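Local structure of copper homeostasis operon regulatory protein (Thermus thermophilus, 3AAI) at residues 19-30 with 47-58. The protein probably binds operator DNA and represses transcription of copper-homeostasis genes as a metal-responsive repressor. Residues are numbered along the deposited sequence; the frame is centred on the assembly and turned at random.
Sequences RLLSAKGHLEGI and QLKAVEGALDRV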
loop_
_atom_site.group_PDB
_atom_site.type_symbol
_atom_site.label_atom_id
_atom_site.label_comp_id
_atom_site.label_asym_id
_atom_site.label_seq_id
_atom_site.Cartn_x
_atom_site.Cartn_y
_atom_site.Cartn_z
ATOM N N ARG A 19 -9.838 0.381 20.357
ATOM C CA ARG A 19 -8.607 0.353 19.584
ATOM C C ARG A 19 -8.295 1.707 18.961
ATOM O O ARG A 19 -7.137 2.117 18.889
ATOM C CB ARG A 19 -8.691 -0.718 18.496
ATOM C CG ARG A 19 -9.154 -2.069 19.020
ATOM C CD ARG A 19 -8.782 -3.194 18.076
ATOM N NE ARG A 19 -7.335 -3.348 18.014
ATOM C CZ ARG A 19 -6.707 -4.321 17.362
ATOM N NH1 ARG A 19 -7.400 -5.241 16.704
ATOM N NH2 ARG A 19 -5.380 -4.368 17.374
ATOM N N LEU A 20 -9.329 2.420 18.534
ATOM C CA LEU A 20 -9.103 3.709 17.912
ATOM C C LEU A 20 -8.786 4.792 18.927
ATOM O O LEU A 20 -8.157 5.795 18.596
ATOM C CB LEU A 20 -10.311 4.094 17.059
ATOM C CG LEU A 20 -10.493 3.208 15.822
ATOM C CD1 LEU A 20 -11.731 3.652 15.069
ATOM C CD2 LEU A 20 -9.256 3.307 14.931
ATOM N N LEU A 21 -9.231 4.591 20.164
ATOM C CA LEU A 21 -8.956 5.556 21.223
ATOM C C LEU A 21 -7.446 5.518 21.504
ATOM O O LEU A 21 -6.814 6.555 21.663
ATOM C CB LEU A 21 -9.749 5.207 22.487
ATOM C CG LEU A 21 -9.649 6.227 23.627
ATOM C CD1 LEU A 21 -10.082 7.595 23.118
ATOM C CD2 LEU A 21 -10.525 5.795 24.802
ATOM N N SER A 22 -6.872 4.321 21.528
ATOM C CA SER A 22 -5.436 4.185 21.751
ATOM C C SER A 22 -4.688 4.743 20.546
ATOM O O SER A 22 -3.698 5.457 20.694
ATOM C CB SER A 22 -5.055 2.718 21.956
ATOM O OG SER A 22 -5.658 2.201 23.126
ATOM N N ALA A 23 -5.169 4.419 19.351
ATOM C CA ALA A 23 -4.538 4.912 18.132
ATOM C C ALA A 23 -4.475 6.436 18.198
ATOM O O ALA A 23 -3.446 7.038 17.885
ATOM C CB ALA A 23 -5.334 4.462 16.911
ATOM N N LYS A 24 -5.576 7.059 18.614
ATOM C CA LYS A 24 -5.625 8.516 18.731
ATOM C C LYS A 24 -4.610 8.998 19.777
ATOM O O LYS A 24 -3.924 10.003 19.581
ATOM C CB LYS A 24 -7.034 8.970 19.120
ATOM C CG LYS A 24 -7.103 10.402 19.619
ATOM C CD LYS A 24 -8.459 10.707 20.216
ATOM C CE LYS A 24 -8.387 11.890 21.161
ATOM N NZ LYS A 24 -7.543 11.590 22.350
ATOM N N GLY A 25 -4.519 8.282 20.892
ATOM C CA GLY A 25 -3.549 8.648 21.914
ATOM C C GLY A 25 -2.138 8.569 21.335
ATOM O O GLY A 25 -1.290 9.413 21.614
ATOM N N HIS A 26 -1.889 7.545 20.524
ATOM C CA HIS A 26 -0.587 7.358 19.878
ATOM C C HIS A 26 -0.343 8.526 18.920
ATOM O O HIS A 26 0.756 9.085 18.853
ATOM C CB HIS A 26 -0.586 6.037 19.096
ATOM C CG HIS A 26 0.778 5.548 18.715
ATOM N ND1 HIS A 26 1.007 4.262 18.273
ATOM C CD2 HIS A 26 1.982 6.168 18.705
ATOM C CE1 HIS A 26 2.293 4.112 18.007
ATOM N NE2 HIS A 26 2.906 5.254 18.261
ATOM N N LEU A 27 -1.385 8.904 18.188
ATOM C CA LEU A 27 -1.287 9.998 17.232
ATOM C C LEU A 27 -0.868 11.299 17.915
ATOM O O LEU A 27 -0.067 12.064 17.369
ATOM C CB LEU A 27 -2.630 10.178 16.508
ATOM C CG LEU A 27 -2.615 10.892 15.155
ATOM C CD1 LEU A 27 -1.507 10.309 14.278
ATOM C CD2 LEU A 27 -3.986 10.720 14.473
ATOM N N GLU A 28 -1.397 11.556 19.108
ATOM C CA GLU A 28 -1.031 12.769 19.837
ATOM C C GLU A 28 0.438 12.729 20.246
ATOM O O GLU A 28 1.076 13.770 20.415
ATOM C CB GLU A 28 -1.896 12.937 21.088
ATOM C CG GLU A 28 -3.362 13.093 20.794
ATOM C CD GLU A 28 -4.150 13.516 22.012
ATOM O OE1 GLU A 28 -3.829 14.582 22.580
ATOM O OE2 GLU A 28 -5.088 12.782 22.397
ATOM N N GLY A 29 0.967 11.522 20.423
ATOM C CA GLY A 29 2.368 11.389 20.779
ATOM C C GLY A 29 3.241 11.847 19.621
ATOM O O GLY A 29 4.293 12.448 19.825
ATOM N N ILE A 30 2.807 11.565 18.397
ATOM C CA ILE A 30 3.579 11.969 17.228
ATOM C C ILE A 30 3.514 13.491 17.122
ATOM O O ILE A 30 4.480 14.155 16.725
ATOM C CB ILE A 30 3.027 11.318 15.943
ATOM C CG1 ILE A 30 3.046 9.790 16.099
ATOM C CG2 ILE A 30 3.869 11.744 14.736
ATOM C CD1 ILE A 30 2.616 9.026 14.861
ATOM N N GLN A 47 6.852 5.721 14.127
ATOM C CA GLN A 47 5.634 5.914 14.915
ATOM C C GLN A 47 4.433 5.986 13.960
ATOM O O GLN A 47 3.394 5.370 14.206
ATOM C CB GLN A 47 5.719 7.201 15.751
ATOM C CG GLN A 47 6.804 7.216 16.839
ATOM C CD GLN A 47 6.579 6.187 17.944
ATOM O OE1 GLN A 47 5.473 5.667 18.121
ATOM N NE2 GLN A 47 7.627 5.903 18.702
ATOM N N LEU A 48 4.588 6.729 12.867
ATOM C CA LEU A 48 3.519 6.874 11.885
ATOM C C LEU A 48 3.101 5.524 11.319
ATOM O O LEU A 48 1.908 5.228 11.202
ATOM C CB LEU A 48 3.963 7.787 10.740
ATOM C CG LEU A 48 4.002 9.278 11.051
ATOM C CD1 LEU A 48 4.696 10.013 9.914
ATOM C CD2 LEU A 48 2.578 9.796 11.271
ATOM N N LYS A 49 4.090 4.705 10.969
ATOM C CA LYS A 49 3.811 3.390 10.421
ATOM C C LYS A 49 3.131 2.518 11.462
ATOM O O LYS A 49 2.314 1.657 11.125
ATOM C CB LYS A 49 5.100 2.723 9.924
ATOM C CG LYS A 49 5.679 3.370 8.673
ATOM C CD LYS A 49 4.679 3.332 7.520
ATOM C CE LYS A 49 5.107 4.231 6.367
ATOM N NZ LYS A 49 6.403 3.811 5.767
ATOM N N ALA A 50 3.475 2.742 12.729
ATOM C CA ALA A 50 2.892 1.986 13.829
ATOM C C ALA A 50 1.413 2.362 13.958
ATOM O O ALA A 50 0.555 1.493 14.113
ATOM C CB ALA A 50 3.649 2.289 15.146
ATOM N N VAL A 51 1.119 3.656 13.900
ATOM C CA VAL A 51 -0.259 4.119 13.984
ATOM C C VAL A 51 -1.035 3.606 12.774
ATOM O O VAL A 51 -2.187 3.181 12.901
ATOM C CB VAL A 51 -0.335 5.661 14.038
ATOM C CG1 VAL A 51 -1.789 6.129 13.939
ATOM C CG2 VAL A 51 0.270 6.152 15.352
ATOM N N GLU A 52 -0.401 3.634 11.606
ATOM C CA GLU A 52 -1.053 3.148 10.394
ATOM C C GLU A 52 -1.396 1.673 10.561
ATOM O O GLU A 52 -2.441 1.216 10.101
ATOM C CB GLU A 52 -0.144 3.334 9.172
ATOM C CG GLU A 52 0.231 4.783 8.912
ATOM C CD GLU A 52 0.989 4.983 7.612
ATOM O OE1 GLU A 52 1.983 4.263 7.373
ATOM O OE2 GLU A 52 0.591 5.871 6.832
ATOM N N GLY A 53 -0.515 0.935 11.238
ATOM C CA GLY A 53 -0.755 -0.482 11.468
ATOM C C GLY A 53 -1.940 -0.726 12.392
ATOM O O GLY A 53 -2.730 -1.647 12.178
ATOM N N ALA A 54 -2.071 0.094 13.431
ATOM C CA ALA A 54 -3.178 -0.058 14.362
ATOM C C ALA A 54 -4.507 0.225 13.648
ATOM O O ALA A 54 -5.514 -0.431 13.909
ATOM C CB ALA A 54 -2.993 0.886 15.551
ATOM N N LEU A 55 -4.501 1.204 12.749
ATOM C CA LEU A 55 -5.699 1.562 11.996
ATOM C C LEU A 55 -6.068 0.401 11.082
ATOM O O LEU A 55 -7.236 0.022 10.990
ATOM C CB LEU A 55 -5.453 2.834 11.173
ATOM C CG LEU A 55 -5.139 4.098 11.984
ATOM C CD1 LEU A 55 -4.841 5.248 11.035
ATOM C CD2 LEU A 55 -6.308 4.451 12.894
ATOM N N ASP A 56 -5.062 -0.169 10.425
ATOM C CA ASP A 56 -5.245 -1.314 9.535
ATOM C C ASP A 56 -5.888 -2.491 10.267
ATOM O O ASP A 56 -6.781 -3.148 9.730
ATOM C CB ASP A 56 -3.899 -1.763 8.970
ATOM C CG ASP A 56 -3.514 -1.015 7.714
ATOM O OD1 ASP A 56 -2.317 -1.038 7.354
ATOM O OD2 ASP A 56 -4.408 -0.415 7.081
ATOM N N ARG A 57 -5.427 -2.765 11.486
ATOM C CA ARG A 57 -5.982 -3.867 12.271
ATOM C C ARG A 57 -7.457 -3.644 12.605
ATOM O O ARG A 57 -8.234 -4.598 12.691
ATOM C CB ARG A 57 -5.175 -4.077 13.559
ATOM C CG ARG A 57 -3.787 -4.662 13.307
ATOM C CD ARG A 57 -3.137 -5.159 14.591
ATOM N NE ARG A 57 -2.696 -4.071 15.463
ATOM C CZ ARG A 57 -1.648 -3.291 15.217
ATOM N NH1 ARG A 57 -1.325 -2.328 16.072
ATOM N NH2 ARG A 57 -0.918 -3.476 14.124
ATOM N N VAL A 58 -7.843 -2.390 12.808
ATOM C CA VAL A 58 -9.239 -2.094 13.093
ATOM C C VAL A 58 -10.042 -2.285 11.800
ATOM O O VAL A 58 -11.117 -2.875 11.812
ATOM C CB VAL A 58 -9.419 -0.654 13.606
ATOM C CG1 VAL A 58 -10.913 -0.332 13.739
ATOM C CG2 VAL A 58 -8.735 -0.503 14.967
#
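The imidazole of H26 carries V51 CG2 over one face, a CH-pi contact with the methyl 3.6 Å from the ring centroid, while the amide of Q47 meets its edge. At that edge H26 NE2 donates to Q47 OE1 at 2.6 Å, the oxygen almost in the ring plane and the N-H...O angle 174°. The amide plane is turned 70° from the ring, and the donor arrives nearly in line with the C=O bond. The other flat pair is R57 and R19: G53 O and A54 CA of its own helix lie over one face of the R57 guanidinium, and R19 NH2 comes to its edge, 3.3 Å from R57 NE. Both are donors, so this is a meeting of like charges, the two planes well tilted against each other. These groups belong to an antiparallel helical hairpin, helix 10-34 against helix 41-69, part of the four-helix bundle formed with a second subunit; the axes of segments 19-30 and 47-58 come within 9.7 Å. With CG anti to the backbone N (chi1 -164°), the H26 ring is carried toward helix 41-69. A leucine in place of H26 would probably leave Q47 OE1 without its donor and V51 CG2 without the ring face it rests on, and the amide is likely to turn more freely.

V51 is a knob in the hole formed by A23, H26, L27 and I30. Beside it, I30 CD1 packs against L48 CD2 at 3.7 Å and also touches V51 CG2. Further along, L20 CD2 touches both L55 CD2 and V58 CG2, and the small A23 CB faces A54 and L55. Across the bundle, L20 also packs on L31 of the second subunit, and L27 on L55 of that subunit. At the R19 end, R19 CB rests 3.5 Å from V58 CG2.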